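Local coordinates for MHC class I-like protein MILL2 (Mus musculus, PDB 6A97) that binds to heparan sulfate proteoglycans on the surface of fibroblasts as a GPI-anchored relative of the MHC class I heavy chains, at residues 173-176 and 177-181; 183-186 and 187-190. All coordinates share one frame; numbering follows the deposited sequence.

Contact 1: residues 173-176 and 177-181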
loop_
_atom_site.group_PDB
_atom_site.type_symbol
_atom_site.label_atom_id
_atom_site.label_comp_id
_atom_site.label_asym_id
_atom_site.label_seq_id
_atom_site.Cartn_x
_atom_site.Cartn_y
_atom_site.Cartn_z
ATOM N N LEU A 173 -10.480 -37.749 -13.386
ATOM C CA LEU A 173 -11.543 -37.103 -12.624
ATOM C C LEU A 173 -11.138 -35.689 -12.226
ATOM O O LEU A 173 -11.931 -34.753 -12.331
ATOM C CB LEU A 173 -11.898 -37.919 -11.378
ATOM C CG LEU A 173 -12.501 -39.302 -11.621
ATOM C CD1 LEU A 173 -12.921 -39.938 -10.299
ATOM C CD2 LEU A 173 -13.678 -39.219 -12.594
ATOM N N VAL A 174 -9.897 -35.544 -11.770
ATOM C CA VAL A 174 -9.366 -34.245 -11.376
ATOM C C VAL A 174 -9.444 -33.252 -12.527
ATOM O O VAL A 174 -9.923 -32.127 -12.363
ATOM C CB VAL A 174 -7.896 -34.352 -10.902
ATOM C CG1 VAL A 174 -7.288 -32.968 -10.712
ATOM C CG2 VAL A 174 -7.806 -35.166 -9.616
ATOM N N LYS A 175 -8.991 -33.682 -13.702
ATOM C CA LYS A 175 -8.871 -32.770 -14.830
ATOM C C LYS A 175 -10.244 -32.335 -15.347
ATOM O O LYS A 175 -10.417 -31.182 -15.729
ATOM C CB LYS A 175 -8.036 -33.401 -15.956
ATOM C CG LYS A 175 -8.815 -33.809 -17.198
ATOM C CD LYS A 175 -7.886 -34.166 -18.348
ATOM C CE LYS A 175 -7.123 -32.938 -18.832
ATOM N NZ LYS A 175 -6.209 -33.253 -19.963
ATOM N N THR A 176 -11.225 -33.237 -15.344
ATOM C CA THR A 176 -12.559 -32.858 -15.797
ATOM C C THR A 176 -13.140 -31.824 -14.842
ATOM O O THR A 176 -13.703 -30.816 -15.272
ATOM C CB THR A 176 -13.521 -34.062 -15.900
ATOM O OG1 THR A 176 -13.684 -34.664 -14.610
ATOM C CG2 THR A 176 -12.999 -35.092 -16.894
ATOM N N PHE A 177 -12.974 -32.060 -13.546
ATOM C CA PHE A 177 -13.478 -31.120 -12.551
ATOM C C PHE A 177 -12.808 -29.749 -12.667
ATOM O O PHE A 177 -13.486 -28.723 -12.644
ATOM C CB PHE A 177 -13.291 -31.665 -11.136
ATOM C CG PHE A 177 -13.956 -30.827 -10.082
ATOM C CD1 PHE A 177 -15.294 -31.011 -9.777
ATOM C CD2 PHE A 177 -13.250 -29.841 -9.413
ATOM C CE1 PHE A 177 -15.915 -30.232 -8.815
ATOM C CE2 PHE A 177 -13.865 -29.060 -8.452
ATOM C CZ PHE A 177 -15.198 -29.258 -8.150
ATOM N N LEU A 178 -11.486 -29.728 -12.799
ATOM C CA LEU A 178 -10.767 -28.457 -12.846
ATOM C C LEU A 178 -10.902 -27.734 -14.184
ATOM O O LEU A 178 -10.917 -26.504 -14.224
ATOM C CB LEU A 178 -9.283 -28.662 -12.534
ATOM C CG LEU A 178 -8.921 -29.114 -11.120
ATOM C CD1 LEU A 178 -7.413 -29.193 -10.973
ATOM C CD2 LEU A 178 -9.516 -28.165 -10.084
ATOM N N ASP A 179 -10.992 -28.490 -15.275
ATOM C CA ASP A 179 -11.021 -27.889 -16.608
ATOM C C ASP A 179 -12.433 -27.621 -17.122
ATOM O O ASP A 179 -12.635 -26.723 -17.937
ATOM C CB ASP A 179 -10.284 -28.779 -17.614
ATOM C CG ASP A 179 -8.821 -28.973 -17.264
ATOM O OD1 ASP A 179 -8.418 -28.585 -16.146
ATOM O OD2 ASP A 179 -8.076 -29.521 -18.105
ATOM N N ASP A 180 -13.407 -28.401 -16.661
ATOM C CA ASP A 180 -14.765 -28.283 -17.188
ATOM C C ASP A 180 -15.796 -27.854 -16.143
ATOM O O ASP A 180 -16.550 -26.905 -16.364
ATOM C CB ASP A 180 -15.206 -29.606 -17.817
ATOM C CG ASP A 180 -14.256 -30.083 -18.898
ATOM O OD1 ASP A 180 -13.562 -29.235 -19.500
ATOM O OD2 ASP A 180 -14.207 -31.305 -19.152
ATOM N N ILE A 181 -15.831 -28.553 -15.011
ATOM C CA ILE A 181 -16.885 -28.337 -14.021
ATOM C C ILE A 181 -16.689 -27.042 -13.232
ATOM O O ILE A 181 -17.587 -26.198 -13.198
ATOM C CB ILE A 181 -16.997 -29.525 -13.032
ATOM C CG1 ILE A 181 -17.664 -30.731 -13.703
ATOM C CG2 ILE A 181 -17.836 -29.139 -11.833
ATOM C CD1 ILE A 181 -16.777 -31.507 -14.648
#
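T176 O takes two backbone donors from the next turn: D180 N at 2.8 Å, tilted from the carbonyl plane, and I181 N at 3.1 Å, lying in it. The second bond spans five residues and marks a wider pi-type turn at 177-181, while D180 N still keeps the ordinary i to i+4 spacing. One turn earlier L173 O is also gripped twice, by F177 N and by the hydroxyl of T176, whose OG1 lies 2.9 Å from L173 O. Both donors reach that carbonyl from the same face. With chi1 at 61°, OG1 sits between the backbone N and the carbonyl carbon of T176, and from there it bends back to the carbonyl three residues before. V174 O and K175 O receive L178 N and D179 N in regular alpha-helical fashion. The segments belong to the long helix 171-193 of the alpha-2 region, which lies across the eight-stranded antiparallel sheet of the MHC class I fold. On one flank the chain of K175, bent at chi3 (-67°), leans past the carboxylate of D179. K175 CE comes within 3.6 Å of D179 OD2, but NZ stays 4.6 Å from that oxygen, too far for a salt bridge, so any attraction is probably modest. Toward the buried flank V174 and L178 run side by side in the same direction, V174 CG1 meeting L178 CD1 at 3.8 Å. Near the widened turn, the CD1 methyl of I181 comes within 3.2 Å of T176 O, the same oxygen that accepts its N-H.

Contact 2: residues 183-186 and 187-190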
loop_
_atom_site.group_PDB
_atom_site.type_symbol
_atom_site.label_atom_id
_atom_site.label_comp_id
_atom_site.label_asym_id
_atom_site.label_seq_id
_atom_site.Cartn_x
_atom_site.Cartn_y
_atom_site.Cartn_z
ATOM N N PRO A 183 -14.856 -24.342 -13.930
ATOM C CA PRO A 183 -15.074 -23.119 -14.721
ATOM C C PRO A 183 -16.548 -22.821 -15.010
ATOM O O PRO A 183 -16.943 -21.654 -15.050
ATOM C CB PRO A 183 -14.323 -23.407 -16.028
ATOM C CG PRO A 183 -13.285 -24.403 -15.651
ATOM C CD PRO A 183 -13.945 -25.272 -14.624
ATOM N N ALA A 184 -17.351 -23.862 -15.211
ATOM C CA ALA A 184 -18.781 -23.671 -15.446
ATOM C C ALA A 184 -19.463 -23.117 -14.192
ATOM O O ALA A 184 -20.309 -22.226 -14.278
ATOM C CB ALA A 184 -19.430 -24.974 -15.880
ATOM N N HIS A 185 -19.080 -23.639 -13.031
ATOM C CA HIS A 185 -19.580 -23.128 -11.757
ATOM C C HIS A 185 -19.229 -21.653 -11.573
ATOM O O HIS A 185 -20.094 -20.835 -11.245
ATOM C CB HIS A 185 -19.017 -23.947 -10.592
ATOM C CG HIS A 185 -19.604 -25.321 -10.482
ATOM N ND1 HIS A 185 -20.754 -25.695 -11.142
ATOM C CD2 HIS A 185 -19.197 -26.409 -9.785
ATOM C CE1 HIS A 185 -21.031 -26.955 -10.858
ATOM N NE2 HIS A 185 -20.104 -27.412 -10.036
ATOM N N LEU A 186 -17.958 -21.322 -11.789
ATOM C CA LEU A 186 -17.484 -19.949 -11.650
ATOM C C LEU A 186 -18.286 -19.001 -12.532
ATOM O O LEU A 186 -18.667 -17.913 -12.102
ATOM C CB LEU A 186 -15.994 -19.852 -11.998
ATOM C CG LEU A 186 -15.396 -18.442 -12.038
ATOM C CD1 LEU A 186 -15.695 -17.660 -10.755
ATOM C CD2 LEU A 186 -13.885 -18.505 -12.288
ATOM N N GLN A 187 -18.548 -19.428 -13.761
ATOM C CA GLN A 187 -19.312 -18.617 -14.700
ATOM C C GLN A 187 -20.727 -18.384 -14.187
ATOM O O GLN A 187 -21.251 -17.272 -14.261
ATOM C CB GLN A 187 -19.353 -19.283 -16.077
ATOM C CG GLN A 187 -19.546 -18.300 -17.212
ATOM C CD GLN A 187 -18.522 -17.181 -17.181
ATOM O OE1 GLN A 187 -17.323 -17.418 -17.329
ATOM N NE2 GLN A 187 -18.991 -15.956 -16.980
ATOM N N ARG A 188 -21.340 -19.439 -13.661
ATOM C CA ARG A 188 -22.688 -19.339 -13.128
ATOM C C ARG A 188 -22.703 -18.436 -11.892
ATOM O O ARG A 188 -23.608 -17.620 -11.729
ATOM C CB ARG A 188 -23.234 -20.730 -12.803
ATOM C CG ARG A 188 -24.748 -20.797 -12.681
ATOM C CD ARG A 188 -25.222 -22.216 -12.390
ATOM N NE ARG A 188 -24.660 -22.742 -11.148
ATOM C CZ ARG A 188 -23.722 -23.683 -11.089
ATOM N NH1 ARG A 188 -23.242 -24.213 -12.205
ATOM N NH2 ARG A 188 -23.268 -24.099 -9.914
ATOM N N TYR A 189 -21.686 -18.565 -11.039
ATOM C CA TYR A 189 -21.564 -17.715 -9.853
ATOM C C TYR A 189 -21.391 -16.241 -10.214
ATOM O O TYR A 189 -22.003 -15.368 -9.598
ATOM C CB TYR A 189 -20.382 -18.144 -8.980
ATOM C CG TYR A 189 -20.514 -19.490 -8.304
ATOM C CD1 TYR A 189 -21.739 -20.136 -8.209
ATOM C CD2 TYR A 189 -19.405 -20.102 -7.739
ATOM C CE1 TYR A 189 -21.851 -21.370 -7.578
ATOM C CE2 TYR A 189 -19.504 -21.327 -7.107
ATOM C CZ TYR A 189 -20.726 -21.959 -7.027
ATOM O OH TYR A 189 -20.806 -23.182 -6.393
ATOM N N LEU A 190 -20.537 -15.968 -11.196
ATOM C CA LEU A 190 -20.236 -14.595 -11.593
ATOM C C LEU A 190 -21.469 -13.867 -12.114
ATOM O O LEU A 190 -21.624 -12.662 -11.904
ATOM C CB LEU A 190 -19.131 -14.573 -12.650
ATOM C CG LEU A 190 -17.716 -14.813 -12.124
ATOM C CD1 LEU A 190 -16.713 -14.924 -13.270
ATOM C CD2 LEU A 190 -17.322 -13.703 -11.156
#
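The imidazole of H185 and the guanidinium of R188, one turn further on, lie side by side with their planes 78° apart. R188 NH1 donates to H185 ND1 at 3.1 Å; the bond is bent, 147° at the hydrogen, and ND1 sits at the guanidinium edge. A bend at chi3 (60°) turns the arginine back along the helix to the ring, while its NE forms a salt bridge with E82 of helix 75-96. In this MHC class I fold the arginine thus links two helices that lie on the same sheet. H185 O serves the backbone N of Y189 and also lies over one face of the tyrosine ring, 3.3 Å above its plane and offset toward the rim. The Y189 ring also pairs edge-to-face with F53 of strand 51-57. L186, the other residue largely buried by the following turn, touches V48 and L121 of the sheet, and its CD1 packs 3.8 Å from L190 CG. L190 CG also comes within 3.2 Å of L186 O, the acceptor for L190 N at 2.8 Å.

In the fold
Contacts 1 and 2 follow one another along helix 171-193, contact 1 nearer its start, with centres about 13 Å apart. They meet directly where P183 CD packs against L178 O, 3.3 Å away. The wider turn of contact 1 is followed closely by a kink at P183, whose nitrogen makes no bond to the preceding turn, and the disulfide C119-C182 ties the helix to strand 113-121 between them. Side chains of 173-181 touch the loop residues P169, L148 and Q145, whereas those of 183-190 face strands 23-31, 42-48 and 113-121 and helix 75-96. One bent helix therefore joins different parts of the alpha-1/alpha-2 platform.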